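Long-range contacts in homoserine dehydrogenase (Thermoplasma acidophilum, PDB 3ING), which probably catalyses the NADPH-dependent interconversion of aspartate semialdehyde and homoserine, a shared step of threonine and methionine biosynthesis: residues 19-23 and 310-314; 84-90 and 111-117; 94-100 and 119-124; 141-146 and 217-221. All blocks are in the same frame, centred on the assembly; numbering follows the deposited sequence.

In the fold
Interactions 2 and 3 lie in the nucleotide-binding Rossmann domain and interlock along the chain, because strand 85-88, helix 97-108, strand 112-115 and helix 119-135 contribute to them in turn. Their centres are about 13 Å apart, and both touch NADPH. Interaction 4 follows in sequence and joins the loop after strand 139-140 to helix 212-226; its centre lies about 14 Å from that of interaction 2. Interaction 1 encloses all three, bringing helix 306-321 back onto helix 14-29. V313 of interaction 1 packs on V87 and V114 of interaction 2 and on A143 of interaction 4. Cofactor, sodium ion and the predicted catalytic lysine are thus gathered around one connected core.

Interaction 1 (19-23 and 310-314); sequences VLRII and AGAVV
Segments 19-23 and 310-314 are both helical, and their axes pass 9.0 Å apart at 59°, with V19 and A310 nearest in the backbone. The small A310 allows this approach: its CB lies 3.5 Å from V19 N. V19 uses both of its methyls. CG1 is anti to the backbone N (chi1 163°), which leaves CG2 beside that N, 3.7 Å from A310 CB and also touching V313. CG1 turns to V314 CG2. The contact joins helix 14-29, which follows the glycine-rich turn of the Rossmann fold, to helix 306-321 near the end of the chain. I22 meets the partner helix with two branches. Its CD1 ends 3.5 Å from G311 N. Its CG2 meets V314 CG2 at 3.9 Å. An alanine in place of I22 would probably leave a gap over A310 and G311 and take away one of the walls around the V314 methyl. I23 supplies another wall, with CG1 4.0 Å from V314 CG2. All the touching residues are buried. P161 of the second subunit packs on both I22 and V314, so the subunit interface covers this end of the contact.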
# COMPACT_ATOMS: atom_id res chain seq x y z
N VAL A 19 13.51 2.84 16.10
CA VAL A 19 13.14 4.07 15.42
C VAL A 19 14.39 4.98 15.28
O VAL A 19 14.69 5.50 14.20
CB VAL A 19 11.96 4.80 16.11
CG1 VAL A 19 11.89 6.24 15.65
CG2 VAL A 19 10.59 4.06 15.85
N LEU A 20 15.16 5.08 16.36
CA LEU A 20 16.40 5.82 16.32
C LEU A 20 17.39 5.19 15.33
O LEU A 20 18.05 5.87 14.58
CB LEU A 20 17.03 5.87 17.72
CG LEU A 20 16.35 6.72 18.79
CD1 LEU A 20 17.16 6.75 20.09
CD2 LEU A 20 16.11 8.14 18.28
N ARG A 21 17.49 3.87 15.34
CA ARG A 21 18.42 3.20 14.42
C ARG A 21 18.08 3.52 12.98
O ARG A 21 18.97 3.87 12.19
CB ARG A 21 18.41 1.68 14.61
CG ARG A 21 19.07 1.19 15.91
CD ARG A 21 19.11 -0.34 16.04
NE ARG A 21 19.64 -0.74 17.35
CZ ARG A 21 18.94 -1.29 18.34
NH1 ARG A 21 17.65 -1.56 18.22
NH2 ARG A 21 19.57 -1.61 19.46
N ILE A 22 16.79 3.43 12.64
CA ILE A 22 16.33 3.71 11.27
C ILE A 22 16.57 5.15 10.89
O ILE A 22 17.07 5.43 9.81
CB ILE A 22 14.86 3.28 11.06
CG1 ILE A 22 14.78 1.75 11.13
CG2 ILE A 22 14.30 3.76 9.69
CD1 ILE A 22 13.40 1.14 11.12
N ILE A 23 16.28 6.07 11.79
CA ILE A 23 16.52 7.49 11.55
C ILE A 23 18.01 7.75 11.33
O ILE A 23 18.41 8.46 10.41
CB ILE A 23 15.98 8.40 12.71
CG1 ILE A 23 14.46 8.34 12.73
CG2 ILE A 23 16.59 9.86 12.58
CD1 ILE A 23 13.77 9.02 13.94
N ALA A 310 9.06 -0.21 13.71
CA ALA A 310 9.81 1.07 13.69
C ALA A 310 9.84 1.71 12.28
O ALA A 310 9.77 2.92 12.09
CB ALA A 310 11.26 0.83 14.26
N GLY A 311 9.91 0.87 11.26
CA GLY A 311 9.92 1.36 9.90
C GLY A 311 8.59 1.98 9.54
O GLY A 311 8.55 2.97 8.84
N ALA A 312 7.51 1.44 10.09
CA ALA A 312 6.15 2.00 9.91
C ALA A 312 6.03 3.35 10.58
O ALA A 312 5.52 4.32 10.01
CB ALA A 312 5.08 0.99 10.48
N VAL A 313 6.57 3.45 11.80
CA VAL A 313 6.65 4.74 12.49
C VAL A 313 7.42 5.78 11.65
O VAL A 313 6.97 6.93 11.51
CB VAL A 313 7.28 4.62 13.92
CG1 VAL A 313 7.46 5.98 14.57
CG2 VAL A 313 6.46 3.64 14.82
N VAL A 314 8.55 5.38 11.07
CA VAL A 314 9.36 6.37 10.33
C VAL A 314 8.68 6.72 9.00
O VAL A 314 8.78 7.86 8.55
CB VAL A 314 10.84 5.95 10.17
CG1 VAL A 314 11.61 6.95 9.28
CG2 VAL A 314 11.52 5.85 11.54

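Interaction 2 (84-90 and 111-117); sequences DLLVDCT and MNVVTAN. With NDP (NADPH dihydro-nicotinamide-adenine-dinucleotide phosphate), chain C.
L86 and D88 pair with segment 111-117 as part of two parallel strands, 85-88 and 112-115. Five backbone hydrogen bonds form the ladder: N112 N to D84 O, L86 N to N112 O, V114 N to L86 O, D88 N to V114 O and A116 N to D88 O. With helix 97-108 linking them along the chain, the strands make a beta-alpha-beta unit of the Rossmann fold.

Among the apolar side chains, L85 CD2 rests 3.9 Å from V114 CG2.

Polar side chains gather at the C-terminal ends. D88 OD1 takes two bonds from T90, its syn lone pair receiving OG1 at 2.6 Å and its anti side receiving the backbone N, tilted out of the carboxylate plane, in an Asx turn. N117 ND2 donates to T90 OG1 at 3.3 Å, nearly in its amide plane, and only weakly to T90 O at 3.1 Å; E99 OE2 is a further partner. CG of N117 is anti to the backbone N (chi1 172°), which carries the amide across to T90. Its OD1 caps S119 N.

T90 O also accepts from NADPH O3D at 2.8 Å. D88, behind T90, and N117, itself at the pocket wall, probably hold in place the T90 loop, whose carbonyl accepts from the nicotinamide ribose.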
# COMPACT_ATOMS: atom_id res chain seq x y z
N ASP A 84 8.54 19.58 15.30
CA ASP A 84 7.38 19.50 14.42
C ASP A 84 6.44 18.34 14.78
O ASP A 84 5.26 18.36 14.44
CB ASP A 84 7.92 19.25 13.04
CG ASP A 84 8.93 20.33 12.63
OD1 ASP A 84 8.49 21.49 12.59
OD2 ASP A 84 10.12 20.03 12.42
N LEU A 85 6.99 17.34 15.47
CA LEU A 85 6.29 16.08 15.65
C LEU A 85 6.70 15.35 16.91
O LEU A 85 7.89 15.32 17.26
CB LEU A 85 6.64 15.27 14.40
CG LEU A 85 6.10 13.94 13.94
CD1 LEU A 85 6.18 13.87 12.38
CD2 LEU A 85 6.90 12.85 14.57
N LEU A 86 5.72 14.79 17.62
CA LEU A 86 5.95 13.92 18.76
C LEU A 86 5.69 12.48 18.34
O LEU A 86 4.70 12.21 17.65
CB LEU A 86 5.04 14.26 19.94
CG LEU A 86 5.07 13.21 21.07
CD1 LEU A 86 6.17 13.49 22.11
CD2 LEU A 86 3.72 13.10 21.72
N VAL A 87 6.59 11.58 18.73
CA VAL A 87 6.45 10.17 18.42
C VAL A 87 6.26 9.41 19.74
O VAL A 87 7.07 9.52 20.67
CB VAL A 87 7.68 9.64 17.69
CG1 VAL A 87 7.48 8.13 17.33
CG2 VAL A 87 8.00 10.51 16.47
N ASP A 88 5.16 8.67 19.83
CA ASP A 88 4.81 7.89 21.01
C ASP A 88 5.10 6.42 20.82
O ASP A 88 4.38 5.74 20.10
CB ASP A 88 3.34 8.06 21.34
CG ASP A 88 2.92 7.34 22.61
OD1 ASP A 88 3.80 6.83 23.30
OD2 ASP A 88 1.69 7.30 22.92
N CYS A 89 6.20 5.95 21.41
CA CYS A 89 6.52 4.56 21.46
C CYS A 89 6.49 4.04 22.91
O CYS A 89 7.27 3.15 23.30
CB CYS A 89 7.90 4.32 20.83
SG CYS A 89 7.91 4.59 19.03
N THR A 90 5.63 4.63 23.72
CA THR A 90 5.48 4.21 25.13
C THR A 90 4.46 3.06 25.19
O THR A 90 3.72 2.86 24.26
CB THR A 90 4.96 5.36 26.01
OG1 THR A 90 3.63 5.70 25.59
CG2 THR A 90 5.87 6.59 25.93
N MSE A 111 2.69 20.78 17.43
CA MSE A 111 3.24 19.58 16.86
C MSE A 111 2.18 18.64 16.34
O MSE A 111 1.04 18.61 16.84
CB MSE A 111 4.05 18.85 17.92
CG MSE A 111 5.17 19.64 18.51
SE MSE A 111 6.23 18.55 19.68
CE MSE A 111 5.70 18.79 21.04
N ASN A 112 2.55 17.85 15.32
CA ASN A 112 1.70 16.70 14.95
C ASN A 112 2.17 15.51 15.74
O ASN A 112 3.17 15.60 16.46
CB ASN A 112 1.75 16.42 13.44
CG ASN A 112 1.20 17.55 12.62
OD1 ASN A 112 0.08 18.02 12.84
ND2 ASN A 112 1.98 17.99 11.65
N VAL A 113 1.45 14.39 15.64
CA VAL A 113 1.79 13.20 16.36
C VAL A 113 1.86 11.97 15.50
O VAL A 113 1.04 11.78 14.60
CB VAL A 113 0.77 12.95 17.54
CG1 VAL A 113 0.99 11.61 18.20
CG2 VAL A 113 0.89 14.07 18.57
N VAL A 114 2.84 11.12 15.78
CA VAL A 114 2.91 9.77 15.24
C VAL A 114 2.92 8.80 16.41
O VAL A 114 3.70 8.97 17.34
CB VAL A 114 4.16 9.54 14.41
CG1 VAL A 114 4.26 8.09 14.08
CG2 VAL A 114 4.16 10.44 13.14
N THR A 115 2.07 7.78 16.37
CA THR A 115 2.05 6.85 17.47
C THR A 115 2.06 5.39 17.02
O THR A 115 1.46 5.01 16.03
CB THR A 115 0.82 7.10 18.40
OG1 THR A 115 0.91 6.28 19.60
CG2 THR A 115 -0.52 6.84 17.67
N ALA A 116 2.78 4.59 17.80
CA ALA A 116 2.73 3.11 17.80
C ALA A 116 1.87 2.58 18.95
O ALA A 116 1.48 1.42 18.96
CB ALA A 116 4.20 2.53 17.98
N ASN A 117 1.60 3.44 19.92
CA ASN A 117 0.83 3.09 21.10
C ASN A 117 -0.66 3.10 20.74
O ASN A 117 -1.15 4.06 20.17
CB ASN A 117 1.22 4.06 22.23
CG ASN A 117 0.34 3.92 23.49
OD1 ASN A 117 -0.83 3.66 23.38
ND2 ASN A 117 0.91 4.15 24.66
PA NDP C . 8.91 -1.52 25.50
O1A NDP C . 10.01 -2.35 24.98
O2A NDP C . 8.38 -1.89 26.84
O5B NDP C . 9.37 0.02 25.59
C5B NDP C . 8.61 1.07 26.16
C4B NDP C . 9.46 2.33 26.29
O4B NDP C . 8.76 3.36 26.94
C3B NDP C . 10.69 2.10 27.17
O3B NDP C . 11.74 3.00 26.84
C2B NDP C . 10.18 2.40 28.54
O2B NDP C . 11.17 2.76 29.46
C1B NDP C . 9.34 3.61 28.22
N9A NDP C . 8.27 3.90 29.16
C8A NDP C . 7.52 3.06 29.95
N7A NDP C . 6.60 3.83 30.61
C5A NDP C . 6.77 5.11 30.24
C6A NDP C . 6.11 6.25 30.64
N6A NDP C . 4.94 6.17 31.27
N1A NDP C . 6.53 7.40 30.07
C2A NDP C . 7.58 7.48 29.18
N3A NDP C . 8.25 6.34 28.76
C4A NDP C . 7.81 5.18 29.32
O3 NDP C . 7.70 -1.48 24.45
PN NDP C . 7.81 -1.74 22.86
O1N NDP C . 7.85 -3.22 22.61
O2N NDP C . 8.90 -0.86 22.35
O5D NDP C . 6.37 -1.22 22.32
C5D NDP C . 6.18 0.20 22.37
C4D NDP C . 4.79 0.53 21.85
O4D NDP C . 4.71 0.08 20.52
C3D NDP C . 3.68 -0.16 22.59
O3D NDP C . 2.57 0.70 22.88
C2D NDP C . 3.28 -1.31 21.67
O2D NDP C . 1.95 -1.70 21.83
C1D NDP C . 3.54 -0.70 20.31
N1N NDP C . 3.73 -1.68 19.26
C2N NDP C . 4.71 -2.63 19.38
C3N NDP C . 4.82 -3.70 18.51
C7N NDP C . 5.99 -4.60 18.62
O7N NDP C . 6.49 -5.10 17.43
N7N NDP C . 6.62 -4.81 19.77
C4N NDP C . 4.09 -3.69 17.17
C5N NDP C . 3.06 -2.59 17.12
C6N NDP C . 2.94 -1.64 18.14
P2B NDP C . 12.45 1.86 29.78
O1X NDP C . 13.00 2.60 30.97
O2X NDP C . 13.38 1.68 28.53
O3X NDP C . 11.88 0.53 30.15

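Interaction 3 (94-100 and 119-124); sequences RDGVREY and SGLANK. With NDP (NADPH dihydro-nicotinamide-adenine-dinucleotide phosphate), chain C.
G96 and G120 bring the backbones of segments 94-100 and 119-124 together, with CA atoms 4.0 Å apart. The contact packs the start of helix 97-108 against that of helix 119-135, both in the Rossmann domain. G96 is the N-cap of the first helix, and D95 OD1 accepts from V97 N in an Asx turn. A side chain would find no room at either glycine: G96 has a positive phi (78°), and a CB there would clash with N123 CB and S119 O, and one on G120 with E99 CB.

E99 CB lies over G120, 3.6 Å from its CA. Its bent chain brings OE2 to 3.6 Å from S119 CB, while OE1 bonds to S93. N123 packs CB against D95 O at 3.1 Å. With CG beside its backbone N (chi1 -71°), ND2 donates a hydrogen bond to S119 O at 2.8 Å. One water links N123 OD1 to R94 O; another accepts from ND2 and weakly bonds R94 O. An alanine at N123 would probably leave S119 O without this donor and both waters without their side-chain partner, weakening the link to R94 O.

K124 packs next to this. Its CG lies 3.7 Å from G96 O, its CD touches V97 and Y100, and its NZ pairs with D127. R98 NH2 and E99 OE2 form a salt bridge of charge alone, the oxygen well out of the guanidinium plane. E99 CD lies over one face of that group; over the opposite, 3.7 Å from R98 NE, sits adenine N6A of NADPH, both offset toward the rim.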
# COMPACT_ATOMS: atom_id res chain seq x y z
N ARG A 94 -3.80 1.70 30.91
CA ARG A 94 -5.05 0.93 31.02
C ARG A 94 -6.27 1.65 30.41
O ARG A 94 -7.20 1.00 29.96
CB ARG A 94 -5.35 0.66 32.50
CG ARG A 94 -4.25 -0.08 33.28
CD ARG A 94 -3.91 -1.43 32.69
NE ARG A 94 -2.98 -1.36 31.55
CZ ARG A 94 -2.79 -2.34 30.66
NH1 ARG A 94 -3.46 -3.48 30.75
NH2 ARG A 94 -1.95 -2.15 29.65
N ASP A 95 -6.24 2.99 30.41
CA ASP A 95 -7.39 3.82 30.08
C ASP A 95 -7.17 4.87 28.98
O ASP A 95 -8.09 5.57 28.58
CB ASP A 95 -7.91 4.48 31.40
CG ASP A 95 -6.91 5.48 32.02
OD1 ASP A 95 -5.85 5.78 31.44
OD2 ASP A 95 -7.19 5.96 33.12
N GLY A 96 -5.94 4.99 28.47
CA GLY A 96 -5.68 5.94 27.40
C GLY A 96 -5.54 7.39 27.78
O GLY A 96 -5.29 8.22 26.93
N VAL A 97 -5.68 7.71 29.07
CA VAL A 97 -5.70 9.11 29.52
C VAL A 97 -4.32 9.75 29.42
O VAL A 97 -4.20 10.90 29.00
CB VAL A 97 -6.29 9.18 30.96
CG1 VAL A 97 -6.20 10.57 31.51
CG2 VAL A 97 -7.76 8.64 30.95
N ARG A 98 -3.28 8.99 29.78
CA ARG A 98 -1.92 9.47 29.69
C ARG A 98 -1.55 9.86 28.24
O ARG A 98 -0.95 10.92 27.98
CB ARG A 98 -0.95 8.40 30.22
CG ARG A 98 0.51 8.86 30.20
CD ARG A 98 1.52 7.81 30.69
NE ARG A 98 1.49 6.58 29.90
CZ ARG A 98 1.99 6.47 28.67
NH1 ARG A 98 2.55 7.50 28.02
NH2 ARG A 98 1.91 5.32 28.05
N GLU A 99 -1.97 9.03 27.30
CA GLU A 99 -1.71 9.22 25.89
C GLU A 99 -2.49 10.43 25.35
O GLU A 99 -1.94 11.27 24.63
CB GLU A 99 -2.08 7.96 25.13
CG GLU A 99 -1.18 6.72 25.44
CD GLU A 99 -1.59 5.83 26.62
OE1 GLU A 99 -2.44 6.25 27.44
OE2 GLU A 99 -1.00 4.70 26.75
N TYR A 100 -3.78 10.50 25.69
CA TYR A 100 -4.56 11.66 25.33
C TYR A 100 -3.88 12.95 25.81
O TYR A 100 -3.79 13.91 25.07
CB TYR A 100 -6.00 11.58 25.86
CG TYR A 100 -6.69 12.93 25.97
CD1 TYR A 100 -7.05 13.65 24.83
CD2 TYR A 100 -6.95 13.49 27.20
CE1 TYR A 100 -7.69 14.90 24.95
CE2 TYR A 100 -7.56 14.74 27.32
CZ TYR A 100 -7.93 15.42 26.18
OH TYR A 100 -8.54 16.65 26.28
N SER A 119 -3.33 2.50 22.93
CA SER A 119 -4.29 2.71 24.04
C SER A 119 -5.02 4.06 24.00
O SER A 119 -6.21 4.15 24.32
CB SER A 119 -3.57 2.58 25.37
OG SER A 119 -4.49 2.66 26.44
N GLY A 120 -4.31 5.11 23.65
CA GLY A 120 -4.94 6.43 23.52
C GLY A 120 -6.06 6.39 22.51
O GLY A 120 -7.16 6.72 22.82
N LEU A 121 -5.76 5.93 21.30
CA LEU A 121 -6.75 5.87 20.24
C LEU A 121 -7.86 4.88 20.51
O LEU A 121 -8.98 5.08 20.10
CB LEU A 121 -6.07 5.54 18.90
CG LEU A 121 -5.11 6.61 18.37
CD1 LEU A 121 -4.34 6.11 17.15
CD2 LEU A 121 -5.86 7.93 18.09
N ALA A 122 -7.55 3.79 21.21
CA ALA A 122 -8.57 2.77 21.50
C ALA A 122 -9.59 3.19 22.58
O ALA A 122 -10.72 2.72 22.59
CB ALA A 122 -7.90 1.42 21.86
N ASN A 123 -9.17 4.10 23.45
CA ASN A 123 -9.96 4.56 24.58
C ASN A 123 -10.50 5.97 24.46
O ASN A 123 -11.57 6.28 24.99
CB ASN A 123 -9.09 4.47 25.84
CG ASN A 123 -8.82 3.03 26.27
OD1 ASN A 123 -9.73 2.35 26.70
ND2 ASN A 123 -7.57 2.60 26.21
N LYS A 124 -9.75 6.84 23.79
CA LYS A 124 -10.00 8.27 23.79
C LYS A 124 -9.98 8.89 22.37
O LYS A 124 -9.56 10.03 22.18
CB LYS A 124 -8.95 8.97 24.67
CG LYS A 124 -8.89 8.50 26.14
CD LYS A 124 -9.27 9.53 27.16
CE LYS A 124 -10.43 10.40 26.74
NZ LYS A 124 -11.29 10.81 27.85
PA NDP C . 8.91 -1.52 25.50
O1A NDP C . 10.01 -2.35 24.98
O2A NDP C . 8.38 -1.89 26.84
O5B NDP C . 9.37 0.02 25.59
C5B NDP C . 8.61 1.07 26.16
C4B NDP C . 9.46 2.33 26.29
O4B NDP C . 8.76 3.36 26.94
C3B NDP C . 10.69 2.10 27.17
O3B NDP C . 11.74 3.00 26.84
C2B NDP C . 10.18 2.40 28.54
O2B NDP C . 11.17 2.76 29.46
C1B NDP C . 9.34 3.61 28.22
N9A NDP C . 8.27 3.90 29.16
C8A NDP C . 7.52 3.06 29.95
N7A NDP C . 6.60 3.83 30.61
C5A NDP C . 6.77 5.11 30.24
C6A NDP C . 6.11 6.25 30.64
N6A NDP C . 4.94 6.17 31.27
N1A NDP C . 6.53 7.40 30.07
C2A NDP C . 7.58 7.48 29.18
N3A NDP C . 8.25 6.34 28.76
C4A NDP C . 7.81 5.18 29.32
O3 NDP C . 7.70 -1.48 24.45
PN NDP C . 7.81 -1.74 22.86
O1N NDP C . 7.85 -3.22 22.61
O2N NDP C . 8.90 -0.86 22.35
O5D NDP C . 6.37 -1.22 22.32
C5D NDP C . 6.18 0.20 22.37
C4D NDP C . 4.79 0.53 21.85
O4D NDP C . 4.71 0.08 20.52
C3D NDP C . 3.68 -0.16 22.59
O3D NDP C . 2.57 0.70 22.88
C2D NDP C . 3.28 -1.31 21.67
O2D NDP C . 1.95 -1.70 21.83
C1D NDP C . 3.54 -0.70 20.31
N1N NDP C . 3.73 -1.68 19.26
C2N NDP C . 4.71 -2.63 19.38
C3N NDP C . 4.82 -3.70 18.51
C7N NDP C . 5.99 -4.60 18.62
O7N NDP C . 6.49 -5.10 17.43
N7N NDP C . 6.62 -4.81 19.77
C4N NDP C . 4.09 -3.69 17.17
C5N NDP C . 3.06 -2.59 17.12
C6N NDP C . 2.94 -1.64 18.14
P2B NDP C . 12.45 1.86 29.78
O1X NDP C . 13.00 2.60 30.97
O2X NDP C . 13.38 1.68 28.53
O3X NDP C . 11.88 0.53 30.15
O HOH W 1 -6.26 0.12 26.81
O HOH W 2 -10.28 0.99 29.36

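Interaction 4 (141-146 and 217-221); sequences YEATVA and KSVIL. With NA (sodium ion), chain B.
V145 and I220 form the apolar centre between loop 141-146 and segment 217-221 of helix 212-226. Both point at the opposite segment, and their CG2 methyls lie 4.2 Å apart. V145 divides its branches: CG1 reaches L221 CD1 at 3.9 Å, while CG2 lies beside K217 CB. I220 also splits. Its CG2 sits 3.7 Å from Y141 CD1, approaching the ring obliquely, and its CD1 meets T144 at CB and OG1. F152 of helix 152-157 closes over V145, I220 and L221.

At the edge of this core, T144 OG1 stands between its backbone N and carbonyl carbon (chi1 66°), and donates to Y141 O at 2.6 Å. Y141 O also accepts from T144 N, so two bonds hold the short 3-10 turn. The Y141 hydroxyl bonds to H224.

K217 runs alongside the loop, its chain extended until a bend at chi4 (-71°). That bend brings NZ into a hydrogen bond with T144 O at 2.8 Å, from above the carbonyl plane. NZ is also near NZ of K118, a residue predicted to bind NADPH.

On the far side of the loop, sodium is bound by E142 O, E142 OE2, V145 O at 2.5 Å and A146 O, with V149 O completing the set. The loop thus stands between the metal and K217, the predicted proton donor, and A143 touches NADPH. Such a grouping of cofactor, sodium and lysine is consistent with the active site of a homoserine dehydrogenase.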
# COMPACT_ATOMS: atom_id res chain seq x y z
N TYR A 141 -0.85 6.76 12.74
CA TYR A 141 -0.86 5.58 13.60
C TYR A 141 -0.67 4.25 12.87
O TYR A 141 -1.20 3.21 13.26
CB TYR A 141 -2.13 5.63 14.46
CG TYR A 141 -3.42 5.99 13.71
CD1 TYR A 141 -4.15 5.01 13.05
CD2 TYR A 141 -3.90 7.29 13.67
CE1 TYR A 141 -5.33 5.32 12.37
CE2 TYR A 141 -5.09 7.60 12.99
CZ TYR A 141 -5.79 6.61 12.33
OH TYR A 141 -6.96 6.90 11.65
N GLU A 142 0.16 4.28 11.84
CA GLU A 142 0.45 3.07 11.10
C GLU A 142 0.82 1.88 11.97
O GLU A 142 0.31 0.78 11.79
CB GLU A 142 1.60 3.30 10.13
CG GLU A 142 1.79 2.11 9.16
CD GLU A 142 0.57 1.95 8.27
OE1 GLU A 142 0.25 2.90 7.55
OE2 GLU A 142 -0.07 0.88 8.33
N ALA A 143 1.75 2.08 12.88
CA ALA A 143 2.26 1.01 13.73
C ALA A 143 1.27 0.45 14.74
O ALA A 143 1.53 -0.60 15.31
CB ALA A 143 3.53 1.50 14.46
N THR A 144 0.13 1.12 14.96
CA THR A 144 -0.84 0.67 15.95
C THR A 144 -1.65 -0.56 15.51
O THR A 144 -2.19 -1.20 16.36
CB THR A 144 -1.85 1.77 16.32
OG1 THR A 144 -2.66 2.08 15.16
CG2 THR A 144 -1.10 3.02 16.85
N VAL A 145 -1.71 -0.89 14.22
CA VAL A 145 -2.39 -2.13 13.78
C VAL A 145 -1.48 -2.89 12.82
O VAL A 145 -1.10 -2.35 11.77
CB VAL A 145 -3.73 -1.87 13.09
CG1 VAL A 145 -4.44 -3.26 12.68
CG2 VAL A 145 -4.64 -1.01 13.95
N ALA A 146 -1.11 -4.11 13.18
CA ALA A 146 -0.22 -4.93 12.34
C ALA A 146 1.09 -4.20 12.14
O ALA A 146 1.44 -3.78 11.04
CB ALA A 146 -0.86 -5.30 10.96
N LYS A 217 -6.80 -2.71 18.56
CA LYS A 217 -6.58 -2.57 17.13
C LYS A 217 -7.93 -2.50 16.42
O LYS A 217 -8.08 -1.75 15.48
CB LYS A 217 -5.72 -3.73 16.58
CG LYS A 217 -4.33 -3.79 17.15
CD LYS A 217 -3.53 -4.95 16.57
CE LYS A 217 -2.11 -4.97 17.15
NZ LYS A 217 -1.24 -3.87 16.66
N SER A 218 -8.92 -3.25 16.90
CA SER A 218 -10.19 -3.29 16.23
C SER A 218 -10.94 -1.97 16.33
O SER A 218 -11.72 -1.65 15.42
CB SER A 218 -11.08 -4.44 16.77
OG SER A 218 -11.65 -4.20 18.06
N VAL A 219 -10.73 -1.24 17.43
CA VAL A 219 -11.34 0.09 17.64
C VAL A 219 -10.75 1.06 16.64
O VAL A 219 -11.46 1.82 16.00
CB VAL A 219 -11.09 0.64 19.05
CG1 VAL A 219 -11.56 2.09 19.17
CG2 VAL A 219 -11.76 -0.25 20.10
N ILE A 220 -9.44 1.07 16.54
CA ILE A 220 -8.74 1.96 15.64
C ILE A 220 -9.19 1.68 14.20
O ILE A 220 -9.49 2.61 13.45
CB ILE A 220 -7.20 1.83 15.80
CG1 ILE A 220 -6.81 2.21 17.22
CG2 ILE A 220 -6.43 2.68 14.70
CD1 ILE A 220 -5.38 1.88 17.58
N LEU A 221 -9.30 0.40 13.85
CA LEU A 221 -9.74 0.00 12.50
C LEU A 221 -11.16 0.45 12.19
O LEU A 221 -11.40 1.07 11.16
CB LEU A 221 -9.63 -1.52 12.30
CG LEU A 221 -8.25 -2.14 12.12
CD1 LEU A 221 -8.33 -3.66 12.35
CD2 LEU A 221 -7.69 -1.80 10.74
NA NA B . 0.48 -1.27 10.11